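Local coordinates for protein xyloglucan-specific endo-beta-1,4-glucanase BoGH9A (Bacteroides ovatus, PDB 6DHT) that hydrolyses internal beta-1,4-glucosidic linkages of the xyloglucan backbone, releasing xyloglucan oligosaccharides during xyloglucan degradation, at residues D16-L20 with A33-S37; E42-W46 with T74-S78; I145-A149 with L320-P326; N173-N178 with T330-G334. All blocks are in the same frame, centred on the assembly; numbering follows the deposited sequence.

Interaction 1 (D16-L20 with A33-S37)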
loop_
_atom_site.group_PDB
_atom_site.type_symbol
_atom_site.label_atom_id
_atom_site.label_comp_id
_atom_site.label_asym_id
_atom_site.label_seq_id
_atom_site.Cartn_x
_atom_site.Cartn_y
_atom_site.Cartn_z
ATOM N N ASP A 16 25.359 9.000 12.174
ATOM C CA ASP A 16 24.573 7.796 11.892
ATOM C C ASP A 16 23.596 7.393 12.991
ATOM O O ASP A 16 22.599 6.720 12.735
ATOM C CB ASP A 16 25.549 6.623 11.727
ATOM C CG ASP A 16 25.303 5.830 10.470
ATOM O OD1 ASP A 16 26.293 5.382 9.855
ATOM O OD2 ASP A 16 24.122 5.647 10.096
ATOM N N ALA A 17 23.913 7.759 14.225
ATOM C CA ALA A 17 23.158 7.292 15.376
ATOM C C ALA A 17 21.895 8.114 15.564
ATOM O O ALA A 17 21.024 7.731 16.333
ATOM C CB ALA A 17 24.034 7.371 16.639
ATOM N N ILE A 18 21.843 9.276 14.930
ATOM C CA ILE A 18 20.675 10.152 15.077
ATOM C C ILE A 18 19.568 9.691 14.108
ATOM O O ILE A 18 19.695 9.841 12.903
ATOM C CB ILE A 18 21.006 11.642 14.842
ATOM C CG1 ILE A 18 22.192 12.054 15.740
ATOM C CG2 ILE A 18 19.767 12.517 15.110
ATOM C CD1 ILE A 18 22.772 13.385 15.399
ATOM N N ARG A 19 18.507 9.125 14.660
ATOM C CA ARG A 19 17.447 8.506 13.852
ATOM C C ARG A 19 16.265 9.466 13.793
ATOM O O ARG A 19 15.734 9.910 14.810
ATOM C CB ARG A 19 17.070 7.155 14.461
ATOM C CG ARG A 19 18.252 6.197 14.637
ATOM C CD ARG A 19 18.811 5.732 13.288
ATOM N NE ARG A 19 20.172 5.209 13.413
ATOM C CZ ARG A 19 20.466 3.962 13.727
ATOM N NH1 ARG A 19 19.530 3.072 13.987
ATOM N NH2 ARG A 19 21.742 3.607 13.818
ATOM N N LEU A 20 15.888 9.846 12.579
ATOM C CA LEU A 20 14.807 10.811 12.431
ATOM C C LEU A 20 14.074 10.596 11.111
ATOM O O LEU A 20 14.509 9.853 10.258
ATOM C CB LEU A 20 15.342 12.243 12.524
ATOM C CG LEU A 20 16.036 12.844 11.296
ATOM C CD1 LEU A 20 16.415 14.269 11.558
ATOM C CD2 LEU A 20 17.300 12.056 10.890
ATOM N N ALA A 33 13.452 13.056 17.348
ATOM C CA ALA A 33 14.528 12.234 16.841
ATOM C C ALA A 33 14.939 11.301 17.965
ATOM O O ALA A 33 14.648 11.587 19.119
ATOM C CB ALA A 33 15.709 13.109 16.411
ATOM N N VAL A 34 15.535 10.173 17.621
ATOM C CA VAL A 34 15.970 9.199 18.611
ATOM C C VAL A 34 17.416 8.834 18.347
ATOM O O VAL A 34 17.779 8.434 17.240
ATOM C CB VAL A 34 15.112 7.940 18.574
ATOM C CG1 VAL A 34 15.685 6.878 19.502
ATOM C CG2 VAL A 34 13.687 8.275 18.976
ATOM N N VAL A 35 18.252 8.954 19.378
ATOM C CA VAL A 35 19.620 8.491 19.261
ATOM C C VAL A 35 19.611 6.987 19.522
ATOM O O VAL A 35 19.101 6.538 20.546
ATOM C CB VAL A 35 20.517 9.208 20.263
ATOM C CG1 VAL A 35 21.947 8.766 20.057
ATOM C CG2 VAL A 35 20.433 10.704 20.121
ATOM N N ASP A 36 20.149 6.209 18.592
ATOM C CA ASP A 36 20.000 4.761 18.606
ATOM C C ASP A 36 20.789 4.066 19.721
ATOM O O ASP A 36 20.445 2.952 20.113
ATOM C CB ASP A 36 20.433 4.178 17.256
ATOM C CG ASP A 36 20.179 2.684 17.140
ATOM O OD1 ASP A 36 19.041 2.235 17.380
ATOM O OD2 ASP A 36 21.116 1.938 16.781
ATOM N N SER A 37 21.847 4.718 20.197
ATOM C CA SER A 37 22.685 4.149 21.257
ATOM C C SER A 37 23.687 5.184 21.698
ATOM O O SER A 37 24.031 6.080 20.936
ATOM C CB SER A 37 23.413 2.888 20.791
ATOM O OG SER A 37 24.316 3.168 19.737
HETATM O O HOH W 1 21.939 0.681 13.945
#

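Interaction 2 (E42-W46 with T74-S78)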
loop_
_atom_site.group_PDB
_atom_site.type_symbol
_atom_site.label_atom_id
_atom_site.label_comp_id
_atom_site.label_asym_id
_atom_site.label_seq_id
_atom_site.Cartn_x
_atom_site.Cartn_y
_atom_site.Cartn_z
ATOM N N GLU A 42 22.005 16.004 26.489
ATOM C CA GLU A 42 21.581 17.302 25.992
ATOM C C GLU A 42 21.609 17.353 24.459
ATOM O O GLU A 42 22.460 16.739 23.838
ATOM C CB GLU A 42 22.543 18.333 26.562
ATOM C CG GLU A 42 22.307 19.749 26.165
ATOM C CD GLU A 42 23.310 20.672 26.831
ATOM O OE1 GLU A 42 23.474 20.564 28.065
ATOM O OE2 GLU A 42 23.944 21.483 26.124
ATOM N N PHE A 43 20.676 18.090 23.853
ATOM C CA PHE A 43 20.774 18.406 22.432
ATOM C C PHE A 43 20.389 19.841 22.166
ATOM O O PHE A 43 19.733 20.481 22.995
ATOM C CB PHE A 43 19.914 17.451 21.575
ATOM C CG PHE A 43 18.431 17.723 21.637
ATOM C CD1 PHE A 43 17.655 17.201 22.659
ATOM C CD2 PHE A 43 17.825 18.494 20.662
ATOM C CE1 PHE A 43 16.288 17.456 22.711
ATOM C CE2 PHE A 43 16.460 18.740 20.699
ATOM C CZ PHE A 43 15.700 18.225 21.725
ATOM N N VAL A 44 20.805 20.344 21.006
ATOM C CA VAL A 44 20.552 21.728 20.614
ATOM C C VAL A 44 20.101 21.778 19.153
ATOM O O VAL A 44 20.613 21.046 18.311
ATOM C CB VAL A 44 21.817 22.610 20.798
ATOM C CG1 VAL A 44 21.533 24.045 20.446
ATOM C CG2 VAL A 44 22.312 22.511 22.226
ATOM N N ILE A 45 19.130 22.641 18.875
ATOM C CA ILE A 45 18.743 22.935 17.507
ATOM C C ILE A 45 19.253 24.324 17.134
ATOM O O ILE A 45 19.026 25.292 17.872
ATOM C CB ILE A 45 17.202 22.907 17.348
ATOM C CG1 ILE A 45 16.625 21.576 17.879
ATOM C CG2 ILE A 45 16.796 23.192 15.903
ATOM C CD1 ILE A 45 17.102 20.340 17.180
ATOM N N TRP A 46 19.939 24.404 15.993
ATOM C CA TRP A 46 20.419 25.669 15.432
ATOM C C TRP A 46 19.771 25.993 14.096
ATOM O O TRP A 46 19.532 25.098 13.293
ATOM C CB TRP A 46 21.926 25.567 15.182
ATOM C CG TRP A 46 22.726 25.280 16.397
ATOM C CD1 TRP A 46 23.145 24.065 16.836
ATOM C CD2 TRP A 46 23.206 26.240 17.342
ATOM N NE1 TRP A 46 23.864 24.207 18.002
ATOM C CE2 TRP A 46 23.902 25.535 18.336
ATOM C CE3 TRP A 46 23.088 27.625 17.453
ATOM C CZ2 TRP A 46 24.500 26.169 19.424
ATOM C CZ3 TRP A 46 23.685 28.254 18.532
ATOM C CH2 TRP A 46 24.377 27.524 19.502
ATOM N N THR A 74 15.313 9.878 23.463
ATOM C CA THR A 74 14.353 10.697 22.741
ATOM C C THR A 74 14.706 12.171 22.823
ATOM O O THR A 74 14.957 12.712 23.911
ATOM C CB THR A 74 12.965 10.428 23.304
ATOM O OG1 THR A 74 12.614 9.073 23.008
ATOM C CG2 THR A 74 11.916 11.389 22.724
ATOM N N LEU A 75 14.727 12.814 21.661
ATOM C CA LEU A 75 14.978 14.232 21.526
ATOM C C LEU A 75 13.724 14.903 20.982
ATOM O O LEU A 75 13.397 14.712 19.813
ATOM C CB LEU A 75 16.128 14.445 20.548
ATOM C CG LEU A 75 17.325 13.512 20.714
ATOM C CD1 LEU A 75 18.396 13.861 19.696
ATOM C CD2 LEU A 75 17.929 13.568 22.152
ATOM N N ASP A 76 13.032 15.673 21.814
ATOM C CA ASP A 76 11.752 16.291 21.444
ATOM C C ASP A 76 11.906 17.803 21.273
ATOM O O ASP A 76 12.048 18.538 22.262
ATOM C CB ASP A 76 10.706 15.981 22.520
ATOM C CG ASP A 76 9.291 16.414 22.117
ATOM O OD1 ASP A 76 9.123 17.238 21.184
ATOM O OD2 ASP A 76 8.339 15.967 22.788
ATOM N N PHE A 77 11.872 18.258 20.022
ATOM C CA PHE A 77 11.972 19.671 19.671
ATOM C C PHE A 77 10.701 20.148 18.944
ATOM O O PHE A 77 10.727 21.050 18.091
ATOM C CB PHE A 77 13.228 19.924 18.832
ATOM C CG PHE A 77 13.446 18.927 17.737
ATOM C CD1 PHE A 77 14.021 17.707 18.003
ATOM C CD2 PHE A 77 13.098 19.223 16.423
ATOM C CE1 PHE A 77 14.218 16.763 16.981
ATOM C CE2 PHE A 77 13.305 18.288 15.398
ATOM C CZ PHE A 77 13.866 17.058 15.684
ATOM N N SER A 78 9.575 19.550 19.330
ATOM C CA SER A 78 8.266 19.875 18.752
ATOM C C SER A 78 7.929 21.365 18.787
ATOM O O SER A 78 7.225 21.878 17.921
ATOM C CB SER A 78 7.164 19.083 19.478
ATOM O OG SER A 78 7.341 17.691 19.360
#

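Interaction 3 (I145-A149 with L320-P326)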
loop_
_atom_site.group_PDB
_atom_site.type_symbol
_atom_site.label_atom_id
_atom_site.label_comp_id
_atom_site.label_asym_id
_atom_site.label_seq_id
_atom_site.Cartn_x
_atom_site.Cartn_y
_atom_site.Cartn_z
ATOM N N ILE A 145 -5.360 -20.186 -22.059
ATOM C CA ILE A 145 -6.178 -20.786 -21.021
ATOM C C ILE A 145 -5.458 -22.034 -20.532
ATOM O O ILE A 145 -5.359 -23.030 -21.253
ATOM C CB ILE A 145 -7.587 -21.170 -21.542
ATOM C CG1 ILE A 145 -8.350 -19.937 -22.039
ATOM C CG2 ILE A 145 -8.375 -21.904 -20.468
ATOM C CD1 ILE A 145 -8.749 -18.916 -20.955
ATOM N N HIS A 146 -4.923 -21.972 -19.323
ATOM C CA HIS A 146 -4.356 -23.121 -18.641
ATOM C C HIS A 146 -5.437 -24.190 -18.463
ATOM O O HIS A 146 -6.617 -23.864 -18.422
ATOM C CB HIS A 146 -3.840 -22.666 -17.286
ATOM C CG HIS A 146 -2.970 -23.657 -16.585
ATOM N ND1 HIS A 146 -3.429 -24.448 -15.555
ATOM C CD2 HIS A 146 -1.660 -23.959 -16.734
ATOM C CE1 HIS A 146 -2.441 -25.194 -15.100
ATOM N NE2 HIS A 146 -1.352 -24.910 -15.794
ATOM N N PRO A 147 -5.044 -25.475 -18.393
ATOM C CA PRO A 147 -6.075 -26.491 -18.164
ATOM C C PRO A 147 -6.921 -26.236 -16.909
ATOM O O PRO A 147 -8.106 -26.559 -16.915
ATOM C CB PRO A 147 -5.255 -27.775 -18.022
ATOM C CG PRO A 147 -4.083 -27.549 -18.906
ATOM C CD PRO A 147 -3.748 -26.082 -18.752
ATOM N N SER A 148 -6.333 -25.645 -15.871
ATOM C CA SER A 148 -7.078 -25.360 -14.644
ATOM C C SER A 148 -8.168 -24.300 -14.853
ATOM O O SER A 148 -9.088 -24.180 -14.039
ATOM C CB SER A 148 -6.134 -24.878 -13.554
ATOM O OG SER A 148 -5.488 -23.686 -13.963
ATOM N N ALA A 149 -8.072 -23.547 -15.944
ATOM C CA ALA A 149 -8.995 -22.454 -16.215
ATOM C C ALA A 149 -10.011 -22.762 -17.311
ATOM O O ALA A 149 -10.846 -21.916 -17.625
ATOM C CB ALA A 149 -8.205 -21.184 -16.577
ATOM N N LEU A 320 -3.674 -27.722 -7.455
ATOM C CA LEU A 320 -3.806 -27.432 -8.869
ATOM C C LEU A 320 -2.705 -28.167 -9.622
ATOM O O LEU A 320 -2.934 -28.723 -10.698
ATOM C CB LEU A 320 -3.700 -25.922 -9.093
ATOM C CG LEU A 320 -3.875 -25.379 -10.509
ATOM C CD1 LEU A 320 -4.405 -23.944 -10.437
ATOM C CD2 LEU A 320 -2.564 -25.414 -11.287
ATOM N N ASN A 321 -1.511 -28.173 -9.044
ATOM C CA ASN A 321 -0.354 -28.776 -9.693
ATOM C C ASN A 321 -0.444 -30.303 -9.770
ATOM O O ASN A 321 0.227 -30.920 -10.595
ATOM C CB ASN A 321 0.923 -28.340 -8.983
ATOM C CG ASN A 321 1.272 -26.888 -9.259
ATOM O OD1 ASN A 321 0.830 -26.321 -10.254
ATOM N ND2 ASN A 321 2.099 -26.300 -8.400
ATOM N N GLN A 322 -1.271 -30.900 -8.918
ATOM C CA GLN A 322 -1.482 -32.349 -8.935
ATOM C C GLN A 322 -2.459 -32.784 -10.004
ATOM O O GLN A 322 -2.550 -33.970 -10.315
ATOM C CB GLN A 322 -1.993 -32.808 -7.581
ATOM C CG GLN A 322 -0.946 -32.694 -6.509
ATOM C CD GLN A 322 -1.428 -33.174 -5.165
ATOM O OE1 GLN A 322 -2.626 -33.364 -4.953
ATOM N NE2 GLN A 322 -0.494 -33.378 -4.245
ATOM N N LYS A 323 -3.190 -31.829 -10.568
ATOM C CA LYS A 323 -4.256 -32.127 -11.502
ATOM C C LYS A 323 -3.991 -31.581 -12.891
ATOM O O LYS A 323 -4.619 -32.016 -13.864
ATOM C CB LYS A 323 -5.569 -31.531 -11.007
ATOM C CG LYS A 323 -6.109 -32.169 -9.745
ATOM C CD LYS A 323 -7.468 -31.601 -9.349
ATOM C CE LYS A 323 -8.495 -31.765 -10.457
ATOM N NZ LYS A 323 -9.874 -31.423 -10.003
ATOM N N TYR A 324 -3.078 -30.619 -12.987
ATOM C CA TYR A 324 -2.929 -29.846 -14.216
ATOM C C TYR A 324 -1.476 -29.523 -14.529
ATOM O O TYR A 324 -0.641 -29.398 -13.624
ATOM C CB TYR A 324 -3.712 -28.537 -14.116
ATOM C CG TYR A 324 -5.188 -28.706 -13.823
ATOM C CD1 TYR A 324 -6.073 -29.101 -14.816
ATOM C CD2 TYR A 324 -5.699 -28.443 -12.556
ATOM C CE1 TYR A 324 -7.425 -29.244 -14.555
ATOM C CE2 TYR A 324 -7.045 -28.585 -12.285
ATOM C CZ TYR A 324 -7.904 -28.986 -13.288
ATOM O OH TYR A 324 -9.245 -29.129 -13.022
ATOM N N GLN A 325 -1.198 -29.371 -15.819
ATOM C CA GLN A 325 0.145 -29.085 -16.301
ATOM C C GLN A 325 0.054 -28.005 -17.363
ATOM O O GLN A 325 -0.915 -27.952 -18.090
ATOM C CB GLN A 325 0.798 -30.350 -16.871
ATOM C CG GLN A 325 1.149 -31.344 -15.798
ATOM C CD GLN A 325 1.586 -32.678 -16.355
ATOM O OE1 GLN A 325 1.218 -33.055 -17.471
ATOM N NE2 GLN A 325 2.380 -33.405 -15.580
ATOM N N PRO A 326 1.072 -27.129 -17.447
ATOM C CA PRO A 326 2.299 -27.135 -16.654
ATOM C C PRO A 326 2.055 -26.682 -15.226
ATOM O O PRO A 326 1.094 -25.944 -14.963
ATOM C CB PRO A 326 3.193 -26.126 -17.385
ATOM C CG PRO A 326 2.250 -25.210 -18.044
ATOM C CD PRO A 326 1.077 -26.055 -18.453
#

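Interaction 4 (N173-N178 with T330-G334). With EDO (1,2-ethanediol), chain E; IMD (imidazole), chain B.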
loop_
_atom_site.group_PDB
_atom_site.type_symbol
_atom_site.label_atom_id
_atom_site.label_comp_id
_atom_site.label_asym_id
_atom_site.label_seq_id
_atom_site.Cartn_x
_atom_site.Cartn_y
_atom_site.Cartn_z
ATOM N N ASN A 173 4.397 -11.135 -12.955
ATOM C CA ASN A 173 3.063 -11.687 -13.081
ATOM C C ASN A 173 1.984 -10.733 -12.570
ATOM O O ASN A 173 2.326 -9.745 -11.917
ATOM C CB ASN A 173 3.054 -13.035 -12.367
ATOM C CG ASN A 173 4.150 -13.944 -12.901
ATOM O OD1 ASN A 173 4.072 -14.361 -14.058
ATOM N ND2 ASN A 173 5.196 -14.156 -12.119
ATOM N N LYS A 174 0.730 -10.983 -12.901
ATOM C CA LYS A 174 -0.367 -10.051 -12.600
ATOM C C LYS A 174 -1.434 -10.829 -11.867
ATOM O O LYS A 174 -1.910 -11.843 -12.377
ATOM C CB LYS A 174 -0.921 -9.446 -13.883
ATOM C CG LYS A 174 0.163 -8.819 -14.749
ATOM C CD LYS A 174 -0.347 -8.060 -15.940
ATOM C CE LYS A 174 -1.204 -8.927 -16.841
ATOM N NZ LYS A 174 -1.426 -8.294 -18.158
ATOM N N TYR A 175 -1.840 -10.379 -10.689
ATOM C CA TYR A 175 -2.691 -11.156 -9.797
ATOM C C TYR A 175 -3.950 -10.376 -9.434
ATOM O O TYR A 175 -3.860 -9.228 -8.971
ATOM C CB TYR A 175 -1.950 -11.459 -8.510
ATOM C CG TYR A 175 -0.578 -12.120 -8.657
ATOM C CD1 TYR A 175 0.540 -11.372 -9.023
ATOM C CD2 TYR A 175 -0.375 -13.483 -8.383
ATOM C CE1 TYR A 175 1.812 -11.939 -9.128
ATOM C CE2 TYR A 175 0.888 -14.059 -8.496
ATOM C CZ TYR A 175 1.979 -13.289 -8.864
ATOM O OH TYR A 175 3.250 -13.863 -8.957
ATOM N N ILE A 176 -5.121 -10.976 -9.603
ATOM C CA ILE A 176 -6.379 -10.281 -9.358
ATOM C C ILE A 176 -6.605 -9.959 -7.871
ATOM O O ILE A 176 -7.052 -8.857 -7.518
ATOM C CB ILE A 176 -7.566 -11.112 -9.912
ATOM C CG1 ILE A 176 -7.610 -11.076 -11.446
ATOM C CG2 ILE A 176 -8.887 -10.572 -9.368
ATOM C CD1 ILE A 176 -7.928 -9.717 -12.057
ATOM N N VAL A 177 -6.288 -10.884 -6.984
ATOM C CA VAL A 177 -6.500 -10.645 -5.562
ATOM C C VAL A 177 -5.680 -9.449 -5.121
ATOM O O VAL A 177 -6.210 -8.480 -4.521
ATOM C CB VAL A 177 -6.189 -11.894 -4.733
ATOM C CG1 VAL A 177 -6.030 -11.577 -3.257
ATOM C CG2 VAL A 177 -7.290 -12.929 -4.943
ATOM N N ASN A 178 -4.387 -9.473 -5.415
ATOM C CA ASN A 178 -3.529 -8.440 -4.879
ATOM C C ASN A 178 -3.790 -7.097 -5.545
ATOM O O ASN A 178 -3.798 -6.057 -4.868
ATOM C CB ASN A 178 -2.070 -8.832 -5.046
ATOM C CG ASN A 178 -1.180 -8.083 -4.104
ATOM O OD1 ASN A 178 -1.501 -7.944 -2.925
ATOM N ND2 ASN A 178 -0.086 -7.551 -4.620
ATOM N N THR A 330 4.427 -19.585 -9.255
ATOM C CA THR A 330 4.516 -18.156 -8.949
ATOM C C THR A 330 3.591 -17.849 -7.768
ATOM O O THR A 330 3.066 -18.756 -7.160
ATOM C CB THR A 330 4.126 -17.345 -10.162
ATOM O OG1 THR A 330 2.807 -17.708 -10.539
ATOM C CG2 THR A 330 5.075 -17.629 -11.324
ATOM N N GLY A 331 3.373 -16.568 -7.438
ATOM C CA GLY A 331 2.721 -16.223 -6.180
ATOM C C GLY A 331 1.346 -16.853 -5.994
ATOM O O GLY A 331 0.510 -16.788 -6.881
ATOM N N GLU A 332 1.109 -17.456 -4.830
ATOM C CA GLU A 332 -0.132 -18.183 -4.632
ATOM C C GLU A 332 -1.309 -17.261 -4.337
ATOM O O GLU A 332 -2.366 -17.407 -4.945
ATOM C CB GLU A 332 -0.020 -19.218 -3.523
ATOM C CG GLU A 332 -1.260 -20.086 -3.442
ATOM C CD GLU A 332 -1.147 -21.196 -2.415
ATOM O OE1 GLU A 332 -0.548 -20.948 -1.342
ATOM O OE2 GLU A 332 -1.670 -22.308 -2.691
ATOM N N TYR A 333 -1.127 -16.328 -3.401
ATOM C CA TYR A 333 -2.253 -15.518 -2.880
ATOM C C TYR A 333 -3.421 -16.429 -2.555
ATOM O O TYR A 333 -4.521 -16.250 -3.082
ATOM C CB TYR A 333 -2.686 -14.408 -3.854
ATOM C CG TYR A 333 -1.636 -13.317 -3.984
ATOM C CD1 TYR A 333 -1.435 -12.396 -2.964
ATOM C CD2 TYR A 333 -0.841 -13.218 -5.109
ATOM C CE1 TYR A 333 -0.460 -11.401 -3.059
ATOM C CE2 TYR A 333 0.147 -12.236 -5.214
ATOM C CZ TYR A 333 0.307 -11.315 -4.174
ATOM O OH TYR A 333 1.263 -10.340 -4.231
ATOM N N GLY A 334 -3.142 -17.413 -1.703
ATOM C CA GLY A 334 -4.130 -18.400 -1.311
ATOM C C GLY A 334 -4.847 -17.977 -0.044
ATOM O O GLY A 334 -4.309 -17.203 0.752
HETATM C C1 EDO E . 2.310 -13.723 -2.481
HETATM O O1 EDO E . 3.519 -14.412 -2.807
HETATM C C2 EDO E . 1.626 -14.425 -1.311
HETATM O O2 EDO E . 1.141 -15.713 -1.722
HETATM N N1 IMD B . 5.683 -9.458 -3.098
HETATM C C2 IMD B . 4.538 -9.896 -3.668
HETATM N N3 IMD B . 3.528 -9.659 -2.797
HETATM C C4 IMD B . 4.041 -9.095 -1.681
HETATM C C5 IMD B . 5.408 -8.968 -1.872
#

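Interaction 1 (D16-L20 with A33-S37)
The guanidinium of R19 carries the side chain of D36 over one face, with D36 CB 3.5 Å above the plane and close to its centre. The carboxylate lies stacked against the guanidinium, the two planes 26° apart; the salt bridge from R19 NH1 to D36 OD2 is accordingly long, at 3.4 Å. At the guanidinium's edge, R19 NE gives a straight hydrogen bond of 2.9 Å to the backbone O of D16, and a water lying in the same plane accepts from R19 NH2 and donates to D36 OD2. The R19 chain bends at chi2 (-68°), which turns its end back toward D16 in the 3-10 segment before the strand. R19 NH1 is also bound to the carbonyl of N478, and the D36 carboxylate has K70 and R72 as further salt-bridge partners, which probably keeps it ionised. The backbones run antiparallel. R19 and V34 form a hydrogen-bonded pair, R19 N to V34 O and V34 N to R19 O both 2.8 Å, and D36 N continues the ladder to A17 O. I18 and V35, a non-hydrogen-bonded pair, turn to the other face, where I18 CG2 meets A33 CB at 4.3 Å. Short strand 18-19 thus forms the edge of an antiparallel sheet in the N-terminal Ig-like domain, its I18 face turned to strand 93-99.

Interaction 2 (E42-W46 with T74-S78)
F43 and L75 lie across from each other on two extended segments whose CA atoms come no nearer than 7.2 Å, too far apart for backbone pairing; at I45 and F77 the CA separation is 7.8 Å. Both segments alternate, so F43 and I45 from one and L75 and F77 from the other send their side chains into the gap between them. The F43 ring takes L75 CB over one face, 3.8 Å from the ring centroid and 16° off its normal, while L75 CD2 packs against F43 CD1. With CG set between the backbone N and the carbonyl carbon (chi1 75°), F43 reaches across far enough for its CZ to lie 3.7 Å from D76 N. This is the facing of two sheets in a beta sandwich, as expected of an Ig-like domain: strand 42-47 belongs to one sheet, strand 72-76 to the other. Cutting F43 back to an alanine is likely to open a gap between the sheets and leave L75 CB and F77 CD1 without the ring they pack on. The two phenylalanines cross at about a right angle, F43 CE2 touching F77 CD1 at 3.8 Å. I45 fills the next position along, its CD1 over the face of the F77 ring, 4.2 Å from the centroid, and its CG1 against F77 CB. L88 and V90 of strand 84-90 flank this core, and the F77 ring also meets that of F97. Where the chain leaves strand 72-76, D76 OD1 accepts from S78 N, an Asx turn, and from S78 OG as well.

Interaction 3 (I145-A149 with L320-P326)
H146 donates from NE2 to the backbone O of P326, a nearly straight bond of 2.8 Å in which the acceptor lies in the imidazole plane and the donor lies in the carbonyl plane. Beside it, L320 CD2 and Y324 CB both approach H146 CE1, the latter at 3.7 Å. The Y324 ring lies flat over the backbone of the short 3-10 turn: S148 CA sits 3.7 Å from the ring centroid and only 3° off the normal, a CH-pi contact over the centre of the face. P147 CB reaches Y324 CD1 at 3.6 Å, and S148 CB is wedged between Y324 CD2 and L320 CD1. The second shell fixes the imidazole. H146 CG stands anti to the backbone N (chi1 -167°), which, with the ring's own rotation, brings ND1 over the 3-10 turn. There S148 N donates to H146 ND1 at 3.2 Å from well outside the ring plane. S148 OG is hydrogen-bonded to H146 ND1 at 2.7 Å. With both ring nitrogens engaged, the imidazole has little freedom to flip. S148 OG is itself held by the backbone N of Q262, and Y259 meets the H146 ring edge-to-face. The contact therefore joins the loop between strands 143-145 and 159-160 to the end of helix 317-321 and the chain beyond it, with strand 259-260 alongside: V260 pairs with H146 through the backbone, and Y259 touches P326.

Interaction 4 (N173-N178 with T330-G334)
The active-site region of this family 9 glycoside hydrolase is bordered here by Y175 and Y333: Y175 OH is hydrogen-bonded to D171, the predicted nucleophile, and Y333 lies about 7 Å, side chain to side chain, from E548, the predicted proton donor. The rings form a T-shaped pair, centroids 4.9 Å apart and planes at 67°, the edge of Y333 directed onto the face of Y175. Y175 OH also accepts from G331 N at 3.1 Å. One face of Y333 is covered by N178 CB, 3.9 Å from the ring centroid; over the opposite face lies an ethanediol, probably from the crystallisation liquor, whose O2 accepts from Y333 N. N178 CG stands anti to the backbone N (chi1 -159°), leaving the amide nearly parallel to the Y333 ring, planes 20° apart. An imidazole, probably of like origin, donates through N3 to Y333 OH at 2.8 Å and also bonds E548. D168 takes both Y333 OH and N178 ND2. Replacing Y175 with a phenylalanine would probably leave G331 N without its acceptor and D171 without one of its partners. Tyrosine hydroxyls thus tie the 330-334 loop to D168 and D171, consistent with second-shell positioning of the catalytic group.

Interactions 1 and 2 share the N-terminal Ig-like domain and touch directly: strands 32-35 and 72-76 are neighbours in one sheet, with A33 O a probable hydrogen-bond acceptor for L75 N. Both are buried, yet interaction 1 works within a sheet, by backbone bonds and a charge cluster, whereas interaction 2 works between sheets and is apolar across the gap. Interactions 3 and 4, in the glycosidase domain, have centres about 16 Å apart, and residues 320-326 lead on to 330-334. Interaction 3 is partly buried and away from the annotated sites, with one histidine bond and a tyrosine ring packed on a 3-10 turn; interaction 4 is buried and puts tyrosine hydroxyls beside the predicted catalytic residues.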